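Long-range contacts in adenosine monophosphate-protein transferase (Pyrococcus horikoshii, PDB 2D16), which is of unproven function but belongs to the adenosine-specific kinase family and may transfer adenosine monophosphate to proteins: residues A[14-19]-A[85-90]; A[7-12]-A[71-76]; A[26-31]-A[102-107]; A[110-115]-A[132-137]. One frame throughout, in Å; residues are numbered along the deposited sequence.

Contact 1 of 4, residues A[14-19]-A[85-90]; sequences GVEVII and ILMKNA
Strands 16-22 and 82-88 are antiparallel neighbours inside the five-stranded sheet of the chain, and the ladder between them belongs to the buried core. E16 pairs with M87 and I18 with I85 as hydrogen-bonded pairs. V17 and L86 form the non-hydrogen-bonded pair between them. Four backbone bonds hold the ladder, among them E16 N to M87 O at 2.9 Å and I85 N to I18 O at 2.8 Å. In the gaps, CA-H groups also point at carbonyls: V17 CA lies 3.2 Å from I85 O.

V17 and L86 lie side by side on one face and point the same way. The CD2 branch of L86 touches V17 CB at 3.6 Å. Helix 64-77 packs on this face through L69 and N73, which meet L86. I18, I85, E16 and M87 share the other face. There I18 CB and I85 CB meet at 4.1 Å, and helix 92-100 covers both isoleucines through I99. M87 has CG between its backbone N and carbonyl carbon (chi1 67°) and runs extended from there, which sets its sulfur beside I18. E16 bends at chi2 (-83°), and its carboxylate leads away from the neighbouring strand. V15, just before the strand, lays CG1 at the end of the ladder, 3.5 Å from M87 O.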
loop_
_atom_site.group_PDB
_atom_site.type_symbol
_atom_site.label_atom_id
_atom_site.label_comp_id
_atom_site.label_asym_id
_atom_site.label_seq_id
_atom_site.Cartn_x
_atom_site.Cartn_y
_atom_site.Cartn_z
ATOM N N GLY A 14 5.554 6.131 47.461
ATOM C CA GLY A 14 5.252 6.088 46.041
ATOM C C GLY A 14 3.944 6.743 45.632
ATOM O O GLY A 14 3.735 7.030 44.454
ATOM N N VAL A 15 3.055 6.978 46.591
ATOM C CA VAL A 15 1.773 7.605 46.285
ATOM C C VAL A 15 1.920 9.120 46.217
ATOM O O VAL A 15 2.552 9.731 47.079
ATOM C CB VAL A 15 0.706 7.216 47.333
ATOM C CG1 VAL A 15 -0.533 8.098 47.196
ATOM C CG2 VAL A 15 0.327 5.757 47.144
ATOM N N GLU A 16 1.337 9.715 45.180
ATOM C CA GLU A 16 1.402 11.161 44.971
ATOM C C GLU A 16 0.203 11.839 45.622
ATOM O O GLU A 16 -0.913 11.321 45.562
ATOM C CB GLU A 16 1.380 11.480 43.473
ATOM C CG GLU A 16 2.419 10.763 42.618
ATOM C CD GLU A 16 3.774 11.445 42.620
ATOM O OE1 GLU A 16 3.855 12.628 43.013
ATOM O OE2 GLU A 16 4.760 10.802 42.210
ATOM N N VAL A 17 0.429 12.992 46.242
ATOM C CA VAL A 17 -0.659 13.732 46.866
ATOM C C VAL A 17 -0.801 15.100 46.206
ATOM O O VAL A 17 0.191 15.731 45.836
ATOM C CB VAL A 17 -0.435 13.932 48.391
ATOM C CG1 VAL A 17 0.813 14.767 48.644
ATOM C CG2 VAL A 17 -1.658 14.608 49.013
ATOM N N ILE A 18 -2.046 15.534 46.035
ATOM C CA ILE A 18 -2.343 16.835 45.455
ATOM C C ILE A 18 -3.416 17.457 46.345
ATOM O O ILE A 18 -4.446 16.836 46.608
ATOM C CB ILE A 18 -2.897 16.721 44.015
ATOM C CG1 ILE A 18 -1.913 15.955 43.127
ATOM C CG2 ILE A 18 -3.129 18.117 43.443
ATOM C CD1 ILE A 18 -2.425 15.696 41.721
ATOM N N ILE A 19 -3.168 18.669 46.827
ATOM C CA ILE A 19 -4.125 19.352 47.688
ATOM C C ILE A 19 -4.564 20.621 46.966
ATOM O O ILE A 19 -3.731 21.348 46.434
ATOM C CB ILE A 19 -3.494 19.765 49.040
ATOM C CG1 ILE A 19 -2.756 18.582 49.676
ATOM C CG2 ILE A 19 -4.575 20.290 49.975
ATOM C CD1 ILE A 19 -3.644 17.415 50.037
ATOM N N ILE A 85 -6.268 14.665 46.836
ATOM C CA ILE A 85 -6.153 13.577 45.882
ATOM C C ILE A 85 -4.923 12.740 46.209
ATOM O O ILE A 85 -3.851 13.281 46.454
ATOM C CB ILE A 85 -5.977 14.091 44.433
ATOM C CG1 ILE A 85 -7.169 14.962 44.032
ATOM C CG2 ILE A 85 -5.828 12.908 43.478
ATOM C CD1 ILE A 85 -6.952 15.715 42.733
ATOM N N LEU A 86 -5.098 11.424 46.234
ATOM C CA LEU A 86 -3.990 10.504 46.466
ATOM C C LEU A 86 -4.059 9.564 45.274
ATOM O O LEU A 86 -5.089 8.938 45.032
ATOM C CB LEU A 86 -4.166 9.732 47.780
ATOM C CG LEU A 86 -3.980 10.543 49.068
ATOM C CD1 LEU A 86 -4.243 9.660 50.276
ATOM C CD2 LEU A 86 -2.564 11.105 49.121
ATOM N N MET A 87 -2.973 9.476 44.516
ATOM C CA MET A 87 -2.974 8.644 43.323
ATOM C C MET A 87 -1.680 7.878 43.083
ATOM O O MET A 87 -0.638 8.165 43.676
ATOM C CB MET A 87 -3.237 9.519 42.095
ATOM C CG MET A 87 -2.084 10.489 41.814
ATOM S SD MET A 87 -2.340 11.566 40.382
ATOM C CE MET A 87 -0.658 12.094 40.051
ATOM N N LYS A 88 -1.778 6.897 42.193
ATOM C CA LYS A 88 -0.646 6.086 41.779
ATOM C C LYS A 88 -0.867 5.750 40.304
ATOM O O LYS A 88 -1.971 5.936 39.781
ATOM C CB LYS A 88 -0.539 4.812 42.627
ATOM C CG LYS A 88 -1.749 3.900 42.580
ATOM C CD LYS A 88 -1.517 2.679 43.469
ATOM C CE LYS A 88 -2.685 1.705 43.408
ATOM N NZ LYS A 88 -2.433 0.495 44.249
ATOM N N ASN A 89 0.179 5.273 39.637
ATOM C CA ASN A 89 0.118 4.933 38.217
ATOM C C ASN A 89 -0.052 6.195 37.368
ATOM O O ASN A 89 -0.536 6.144 36.236
ATOM C CB ASN A 89 -1.025 3.951 37.935
ATOM C CG ASN A 89 -0.875 2.647 38.696
ATOM O OD1 ASN A 89 0.235 2.244 39.041
ATOM N ND2 ASN A 89 -1.990 1.976 38.947
ATOM N N ALA A 90 0.359 7.323 37.935
ATOM C CA ALA A 90 0.287 8.618 37.267
ATOM C C ALA A 90 1.103 9.586 38.112
ATOM O O ALA A 90 1.254 9.383 39.315
ATOM C CB ALA A 90 -1.162 9.094 37.169
#

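Contact 2 of 4, residues A[7-12]-A[71-76]; sequences IDIEKP and AKNAVK
The 7-12 segment leaves strand 3-8 of the three-stranded sheet and passes one side of helix 64-77, with I9 CA and N73 CA 6.3 Å apart. The side chain of N73 makes two hydrogen bonds to the backbone of E10, one to N and one to O, much as a strand neighbour would. E10 N gives its hydrogen to N73 OD1 at 2.9 Å, in the carbonyl plane and on a lone pair. N73 ND2 returns a bond to E10 O at 2.9 Å. That acceptor lies nearly in the amide plane of N73, so the two bonds together fix the rotation of the amide. Water 1 also donates to N73 OD1 and links it to D8 O. The side chain of I9 crosses N73 at about a right angle and sets CD1 3.8 Å from N73 OD1.

Farther along the helix, I7 points at K76. I7 CD1 rests 3.6 Å from K76 O, and I7 CG2 touches the aliphatic part of the lysine at CG. The lysine is exposed, whereas I7 is buried and also packs on V120 of strand 116-122.

A salt bridge closes the outer side. E10 and K72 both have CG anti to the backbone N and run extended (chi1 -170° and -175°), which brings their ends together. Water 2 joins the ammonium to E10 OE2, while K72 NZ meets E10 OE1 at 2.7 Å on the syn lone pair of that oxygen.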
loop_
_atom_site.group_PDB
_atom_site.type_symbol
_atom_site.label_atom_id
_atom_site.label_comp_id
_atom_site.label_asym_id
_atom_site.label_seq_id
_atom_site.Cartn_x
_atom_site.Cartn_y
_atom_site.Cartn_z
ATOM N N ILE A 7 -0.340 19.457 59.867
ATOM C CA ILE A 7 -0.916 18.148 59.609
ATOM C C ILE A 7 -0.018 17.359 58.668
ATOM O O ILE A 7 0.310 17.817 57.575
ATOM C CB ILE A 7 -2.319 18.276 58.974
ATOM C CG1 ILE A 7 -3.265 18.984 59.950
ATOM C CG2 ILE A 7 -2.859 16.899 58.609
ATOM C CD1 ILE A 7 -4.620 19.305 59.364
ATOM N N ASP A 8 0.396 16.177 59.108
ATOM C CA ASP A 8 1.237 15.325 58.287
ATOM C C ASP A 8 0.315 14.495 57.404
ATOM O O ASP A 8 -0.584 13.816 57.907
ATOM C CB ASP A 8 2.081 14.391 59.164
ATOM C CG ASP A 8 3.200 15.119 59.887
ATOM O OD1 ASP A 8 4.125 15.613 59.209
ATOM O OD2 ASP A 8 3.155 15.194 61.130
ATOM N N ILE A 9 0.520 14.568 56.093
ATOM C CA ILE A 9 -0.295 13.799 55.165
ATOM C C ILE A 9 0.079 12.328 55.305
ATOM O O ILE A 9 1.256 11.973 55.232
ATOM C CB ILE A 9 -0.054 14.233 53.700
ATOM C CG1 ILE A 9 -0.590 15.651 53.478
ATOM C CG2 ILE A 9 -0.716 13.237 52.747
ATOM C CD1 ILE A 9 -2.090 15.781 53.692
ATOM N N GLU A 10 -0.926 11.486 55.525
ATOM C CA GLU A 10 -0.702 10.051 55.661
ATOM C C GLU A 10 -0.868 9.409 54.288
ATOM O O GLU A 10 -1.946 9.463 53.696
ATOM C CB GLU A 10 -1.714 9.431 56.631
ATOM C CG GLU A 10 -1.389 7.982 56.997
ATOM C CD GLU A 10 -2.505 7.288 57.756
ATOM O OE1 GLU A 10 -3.177 7.947 58.578
ATOM O OE2 GLU A 10 -2.702 6.073 57.537
ATOM N N LYS A 11 0.203 8.810 53.782
ATOM C CA LYS A 11 0.159 8.167 52.479
ATOM C C LYS A 11 1.290 7.161 52.342
ATOM O O LYS A 11 2.369 7.348 52.897
ATOM C CB LYS A 11 0.271 9.213 51.364
ATOM C CG LYS A 11 1.534 10.065 51.433
ATOM C CD LYS A 11 1.605 11.040 50.268
ATOM C CE LYS A 11 2.737 12.048 50.437
ATOM N NZ LYS A 11 4.080 11.408 50.538
ATOM N N PRO A 12 1.049 6.066 51.611
ATOM C CA PRO A 12 2.106 5.070 51.443
ATOM C C PRO A 12 3.199 5.567 50.497
ATOM O O PRO A 12 2.990 6.504 49.720
ATOM C CB PRO A 12 1.353 3.856 50.903
ATOM C CG PRO A 12 -0.099 4.089 51.115
ATOM C CD PRO A 12 -0.224 5.590 51.044
ATOM N N ALA A 71 -9.945 10.532 52.217
ATOM C CA ALA A 71 -10.990 11.009 53.114
ATOM C C ALA A 71 -10.454 11.290 54.517
ATOM O O ALA A 71 -10.821 12.280 55.145
ATOM C CB ALA A 71 -12.122 9.987 53.178
ATOM N N LYS A 72 -9.585 10.412 55.006
ATOM C CA LYS A 72 -9.010 10.581 56.333
ATOM C C LYS A 72 -8.181 11.864 56.397
ATOM O O LYS A 72 -8.269 12.616 57.366
ATOM C CB LYS A 72 -8.133 9.377 56.681
ATOM C CG LYS A 72 -7.581 9.394 58.097
ATOM C CD LYS A 72 -6.720 8.159 58.349
ATOM C CE LYS A 72 -6.162 8.143 59.765
ATOM N NZ LYS A 72 -5.286 6.959 60.009
ATOM N N ASN A 73 -7.376 12.106 55.366
ATOM C CA ASN A 73 -6.543 13.309 55.315
ATOM C C ASN A 73 -7.410 14.556 55.163
ATOM O O ASN A 73 -7.175 15.574 55.815
ATOM C CB ASN A 73 -5.560 13.246 54.139
ATOM C CG ASN A 73 -4.335 12.391 54.433
ATOM O OD1 ASN A 73 -3.534 12.706 55.318
ATOM N ND2 ASN A 73 -4.191 11.302 53.698
ATOM N N ALA A 74 -8.411 14.470 54.296
ATOM C CA ALA A 74 -9.305 15.597 54.055
ATOM C C ALA A 74 -10.100 16.021 55.288
ATOM O O ALA A 74 -10.216 17.213 55.568
ATOM C CB ALA A 74 -10.258 15.271 52.910
ATOM N N VAL A 75 -10.652 15.062 56.027
ATOM C CA VAL A 75 -11.440 15.410 57.207
ATOM C C VAL A 75 -10.551 15.982 58.316
ATOM O O VAL A 75 -10.997 16.809 59.116
ATOM C CB VAL A 75 -12.258 14.190 57.737
ATOM C CG1 VAL A 75 -11.366 13.222 58.472
ATOM C CG2 VAL A 75 -13.389 14.679 58.632
ATOM N N LYS A 76 -9.293 15.553 58.349
ATOM C CA LYS A 76 -8.360 16.054 59.346
ATOM C C LYS A 76 -8.058 17.512 59.005
ATOM O O LYS A 76 -8.060 18.373 59.879
ATOM C CB LYS A 76 -7.068 15.233 59.346
ATOM C CG LYS A 76 -6.105 15.618 60.462
ATOM C CD LYS A 76 -6.785 15.538 61.828
ATOM C CE LYS A 76 -5.863 16.008 62.943
ATOM N NZ LYS A 76 -4.613 15.200 63.003
HETATM O O HOH W 1 -3.388 13.395 57.976
HETATM O O HOH W 2 -5.439 4.564 57.884
#

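Contact 3 of 4, residues A[26-31]-A[102-107]; sequences IFTVDD and HPAVAM
H102 begins a type I beta turn, H102 to V105, that leads into strand 105-112, and its ring reaches helix 25-39 to form a histidine-carboxylate hydrogen bond with D31. This is the tight part of the contact. H102 NE2 donates to D31 OD2 at 2.7 Å, on the anti lone pair of the oxygen. The bond is bent, with an N-H...O angle of 142°, and D31 OD2 lies 25° out of the ring plane. The carboxylate and the imidazole are turned 67° apart.

The other ring nitrogen works within the turn. H102 ND1 accepts from A104 N at 3.0 Å, so both nitrogens are engaged and the flip of the ring is settled. D31 has a second partner in R34, which forms a salt bridge with OD1. The arginine would be expected to steady the negative charge of D31.

T28 completes the close side. Its CG2 approaches H102 CE1 at 4.0 Å, and A104 CB lies against its hydroxyl. The methyl of T28 is anti to the backbone N. OG1 sits beside that N and hydrogen-bonds with N23 O and F24 O just before the helix, N23 being the stronger partner. T28 is buried, also packing on M49 of strand 44-51.

The outer side is looser. F27 is exposed and buries little against the turn. Across the contact it reaches the edge of the imidazole, where F27 CE2 stands 4.3 Å from H102 CE1.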
loop_
_atom_site.group_PDB
_atom_site.type_symbol
_atom_site.label_atom_id
_atom_site.label_comp_id
_atom_site.label_asym_id
_atom_site.label_seq_id
_atom_site.Cartn_x
_atom_site.Cartn_y
_atom_site.Cartn_z
ATOM N N ILE A 26 -20.230 18.780 46.465
ATOM C CA ILE A 26 -21.012 17.605 46.081
ATOM C C ILE A 26 -20.932 17.265 44.600
ATOM O O ILE A 26 -21.002 16.096 44.224
ATOM C CB ILE A 26 -22.502 17.719 46.500
ATOM C CG1 ILE A 26 -23.157 18.939 45.854
ATOM C CG2 ILE A 26 -22.603 17.763 48.022
ATOM C CD1 ILE A 26 -24.639 19.054 46.164
ATOM N N PHE A 27 -20.780 18.280 43.758
ATOM C CA PHE A 27 -20.671 18.059 42.323
ATOM C C PHE A 27 -19.227 17.761 41.945
ATOM O O PHE A 27 -18.925 16.789 41.257
ATOM C CB PHE A 27 -21.112 19.308 41.561
ATOM C CG PHE A 27 -20.757 19.279 40.098
ATOM C CD1 PHE A 27 -21.569 18.615 39.180
ATOM C CD2 PHE A 27 -19.596 19.897 39.640
ATOM C CE1 PHE A 27 -21.232 18.566 37.827
ATOM C CE2 PHE A 27 -19.247 19.854 38.288
ATOM C CZ PHE A 27 -20.065 19.188 37.379
ATOM N N THR A 28 -18.338 18.628 42.411
ATOM C CA THR A 28 -16.924 18.538 42.100
ATOM C C THR A 28 -16.186 17.277 42.522
ATOM O O THR A 28 -15.333 16.795 41.778
ATOM C CB THR A 28 -16.204 19.777 42.652
ATOM O OG1 THR A 28 -16.870 20.943 42.154
ATOM C CG2 THR A 28 -14.745 19.806 42.213
ATOM N N VAL A 29 -16.498 16.733 43.693
ATOM C CA VAL A 29 -15.804 15.524 44.128
ATOM C C VAL A 29 -15.942 14.424 43.072
ATOM O O VAL A 29 -14.973 13.731 42.755
ATOM C CB VAL A 29 -16.328 15.019 45.503
ATOM C CG1 VAL A 29 -17.724 14.427 45.366
ATOM C CG2 VAL A 29 -15.352 13.998 46.084
ATOM N N ASP A 30 -17.138 14.292 42.505
ATOM C CA ASP A 30 -17.401 13.291 41.475
ATOM C C ASP A 30 -16.890 13.723 40.101
ATOM O O ASP A 30 -16.256 12.947 39.388
ATOM C CB ASP A 30 -18.907 13.021 41.357
ATOM C CG ASP A 30 -19.427 12.044 42.399
ATOM O OD1 ASP A 30 -18.673 11.664 43.323
ATOM O OD2 ASP A 30 -20.611 11.655 42.285
ATOM N N ASP A 31 -17.175 14.966 39.726
ATOM C CA ASP A 31 -16.776 15.462 38.416
ATOM C C ASP A 31 -15.265 15.539 38.219
ATOM O O ASP A 31 -14.757 15.247 37.134
ATOM C CB ASP A 31 -17.405 16.831 38.162
ATOM C CG ASP A 31 -17.506 17.149 36.688
ATOM O OD1 ASP A 31 -18.268 16.448 35.986
ATOM O OD2 ASP A 31 -16.828 18.089 36.224
ATOM N N HIS A 102 -10.280 22.395 35.558
ATOM C CA HIS A 102 -11.642 22.096 36.000
ATOM C C HIS A 102 -12.341 23.393 36.411
ATOM O O HIS A 102 -11.794 24.191 37.171
ATOM C CB HIS A 102 -11.639 21.102 37.155
ATOM C CG HIS A 102 -12.996 20.555 37.468
ATOM N ND1 HIS A 102 -13.916 21.239 38.233
ATOM C CD2 HIS A 102 -13.610 19.417 37.067
ATOM C CE1 HIS A 102 -15.038 20.546 38.291
ATOM N NE2 HIS A 102 -14.880 19.436 37.591
ATOM N N PRO A 103 -13.574 23.604 35.919
ATOM C CA PRO A 103 -14.349 24.815 36.222
ATOM C C PRO A 103 -14.708 25.104 37.677
ATOM O O PRO A 103 -15.100 26.223 37.999
ATOM C CB PRO A 103 -15.583 24.658 35.335
ATOM C CG PRO A 103 -15.795 23.167 35.329
ATOM C CD PRO A 103 -14.378 22.646 35.137
ATOM N N ALA A 104 -14.572 24.116 38.557
ATOM C CA ALA A 104 -14.896 24.324 39.967
ATOM C C ALA A 104 -13.647 24.345 40.847
ATOM O O ALA A 104 -13.738 24.342 42.076
ATOM C CB ALA A 104 -15.877 23.246 40.451
ATOM N N VAL A 105 -12.477 24.370 40.218
ATOM C CA VAL A 105 -11.229 24.420 40.959
ATOM C C VAL A 105 -10.711 25.850 40.976
ATOM O O VAL A 105 -10.651 26.504 39.934
ATOM C CB VAL A 105 -10.163 23.499 40.327
ATOM C CG1 VAL A 105 -8.784 23.792 40.924
ATOM C CG2 VAL A 105 -10.542 22.041 40.573
ATOM N N ALA A 106 -10.364 26.332 42.163
ATOM C CA ALA A 106 -9.837 27.682 42.305
ATOM C C ALA A 106 -8.324 27.621 42.150
ATOM O O ALA A 106 -7.744 28.329 41.324
ATOM C CB ALA A 106 -10.199 28.247 43.672
ATOM N N MET A 107 -7.688 26.770 42.946
ATOM C CA MET A 107 -6.242 26.640 42.888
ATOM C C MET A 107 -5.747 25.321 43.455
ATOM O O MET A 107 -6.505 24.564 44.062
ATOM C CB MET A 107 -5.585 27.806 43.642
ATOM C CG MET A 107 -6.001 27.936 45.101
ATOM S SD MET A 107 -5.171 26.784 46.206
ATOM C CE MET A 107 -3.520 27.537 46.287
#

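Contact 4 of 4, residues A[110-115]-A[132-137]; sequences GASENP and VVDGKA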
loop_
_atom_site.group_PDB
_atom_site.type_symbol
_atom_site.label_atom_id
_atom_site.label_comp_id
_atom_site.label_asym_id
_atom_site.label_seq_id
_atom_site.Cartn_x
_atom_site.Cartn_y
_atom_site.Cartn_z
ATOM N N GLY A 110 -0.323 22.330 46.158
ATOM C CA GLY A 110 0.932 21.665 45.859
ATOM C C GLY A 110 0.710 20.219 45.471
ATOM O O GLY A 110 -0.405 19.715 45.580
ATOM N N ALA A 111 1.765 19.552 45.019
ATOM C CA ALA A 111 1.658 18.156 44.607
ATOM C C ALA A 111 3.025 17.488 44.543
ATOM O O ALA A 111 3.976 18.063 44.018
ATOM C CB ALA A 111 0.989 18.068 43.241
ATOM N N SER A 112 3.116 16.270 45.072
ATOM C CA SER A 112 4.371 15.523 45.033
ATOM C C SER A 112 4.255 14.222 45.805
ATOM O O SER A 112 3.175 13.857 46.276
ATOM C CB SER A 112 5.525 16.347 45.619
ATOM O OG SER A 112 5.599 16.217 47.027
ATOM N N GLU A 113 5.380 13.522 45.920
ATOM C CA GLU A 113 5.435 12.265 46.654
ATOM C C GLU A 113 6.385 12.392 47.849
ATOM O O GLU A 113 6.677 11.404 48.519
ATOM C CB GLU A 113 5.901 11.121 45.744
ATOM C CG GLU A 113 7.352 11.219 45.302
ATOM C CD GLU A 113 7.866 9.926 44.692
ATOM O OE1 GLU A 113 7.737 8.867 45.348
ATOM O OE2 GLU A 113 8.403 9.966 43.563
ATOM N N ASN A 114 6.873 13.606 48.105
ATOM C CA ASN A 114 7.774 13.840 49.242
ATOM C C ASN A 114 6.976 13.768 50.540
ATOM O O ASN A 114 5.746 13.700 50.524
ATOM C CB ASN A 114 8.374 15.257 49.220
ATOM C CG ASN A 114 9.237 15.534 48.016
ATOM O OD1 ASN A 114 10.076 14.724 47.632
ATOM N ND2 ASN A 114 9.055 16.714 47.428
ATOM N N PRO A 115 7.676 13.751 51.687
ATOM C CA PRO A 115 6.952 13.722 52.961
ATOM C C PRO A 115 6.222 15.065 52.838
ATOM O O PRO A 115 6.839 16.069 52.476
ATOM C CB PRO A 115 8.076 13.745 53.986
ATOM C CG PRO A 115 9.154 12.948 53.289
ATOM C CD PRO A 115 9.118 13.519 51.891
ATOM N N VAL A 132 1.723 24.693 52.492
ATOM C CA VAL A 132 2.102 23.292 52.475
ATOM C C VAL A 132 3.612 23.149 52.540
ATOM O O VAL A 132 4.346 23.938 51.947
ATOM C CB VAL A 132 1.584 22.574 51.203
ATOM C CG1 VAL A 132 0.057 22.586 51.189
ATOM C CG2 VAL A 132 2.141 23.243 49.946
ATOM N N VAL A 133 4.077 22.165 53.301
ATOM C CA VAL A 133 5.508 21.908 53.393
ATOM C C VAL A 133 5.720 20.716 52.479
ATOM O O VAL A 133 5.343 19.591 52.807
ATOM C CB VAL A 133 5.954 21.538 54.829
ATOM C CG1 VAL A 133 7.454 21.241 54.841
ATOM C CG2 VAL A 133 5.644 22.682 55.785
ATOM N N ASP A 134 6.300 20.971 51.313
ATOM C CA ASP A 134 6.533 19.915 50.340
ATOM C C ASP A 134 7.956 19.386 50.486
ATOM O O ASP A 134 8.871 19.844 49.800
ATOM C CB ASP A 134 6.311 20.459 48.925
ATOM C CG ASP A 134 6.184 19.360 47.889
ATOM O OD1 ASP A 134 6.737 18.260 48.116
ATOM O OD2 ASP A 134 5.542 19.602 46.841
ATOM N N GLY A 135 8.129 18.423 51.388
ATOM C CA GLY A 135 9.440 17.843 51.626
ATOM C C GLY A 135 10.358 18.765 52.411
ATOM O O GLY A 135 9.943 19.836 52.861
ATOM N N LYS A 136 11.609 18.351 52.589
ATOM C CA LYS A 136 12.570 19.171 53.314
ATOM C C LYS A 136 12.941 20.395 52.482
ATOM O O LYS A 136 12.734 20.418 51.269
ATOM C CB LYS A 136 13.827 18.362 53.648
ATOM C CG LYS A 136 13.571 17.212 54.612
ATOM C CD LYS A 136 14.871 16.650 55.177
ATOM C CE LYS A 136 14.591 15.567 56.212
ATOM N NZ LYS A 136 15.831 15.101 56.900
ATOM N N ALA A 137 13.487 21.412 53.140
ATOM C CA ALA A 137 13.870 22.644 52.464
ATOM C C ALA A 137 15.259 22.558 51.845
ATOM O O ALA A 137 16.133 21.852 52.354
ATOM C CB ALA A 137 13.817 23.811 53.447
HETATM O O HOH W 3 4.040 21.220 45.289
#
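D134, G135 and P115 have the most surface covered in this contact, where the ends of strands 105-112 and 127-134 come together at the protein surface. An ST turn at S112 prepares one side: S112 OG accepts from N114 N at 3.1 Å. D134 is the hub. Its CG is anti to the backbone N (chi1 -165°), which carries the carboxylate across to the 110-115 segment.

Two side chains grip D134 OD1 from opposite faces of the carboxylate plane. S112 OG donates at 2.6 Å, on the syn side. N114 ND2 donates at 2.9 Å from above the plane, in a nearly straight bond. The amide of N114 is turned 64° from the carboxylate. S112 OG thus gives to D134 and receives from N114 N, so it ties the turn to the acid. The other oxygen, D134 OD2, accepts from water 3, which in turn accepts from A111 N.

G135 and P115 close the loop side. G135 has a positive phi of 74°, which favours glycine, and its CA lies 3.7 Å from N114 CB. K11, from the 7-12 segment, bonds N114 O and so ties the turn to a third part of the chain. Beside the aspartate, a weak bond runs from G135 N to P115 O at 2.9 Å.

Overall arrangement
Contact 1 lies nearest the centre of the chain, and contacts 2 and 4 both touch it, their centres about 12 Å from its own. Contact 4 continues the five-stranded sheet from contact 1, since strands 16-22 and 105-112 are neighbours. It also reaches the three-stranded sheet, where contact 2 starts from strand 3-8. K11 links contacts 2 and 4. Contact 3 stands apart, about 23 Å from contact 4 between centres, on the opposite side of the chain's centre, although both use strand 105-112. Along the chain, contacts 1, 2 and 3 cross one another, and contact 4 follows them. The crossing segments join parts distant in sequence, and contacts 2 and 4 tie the three-stranded sheet to the rest.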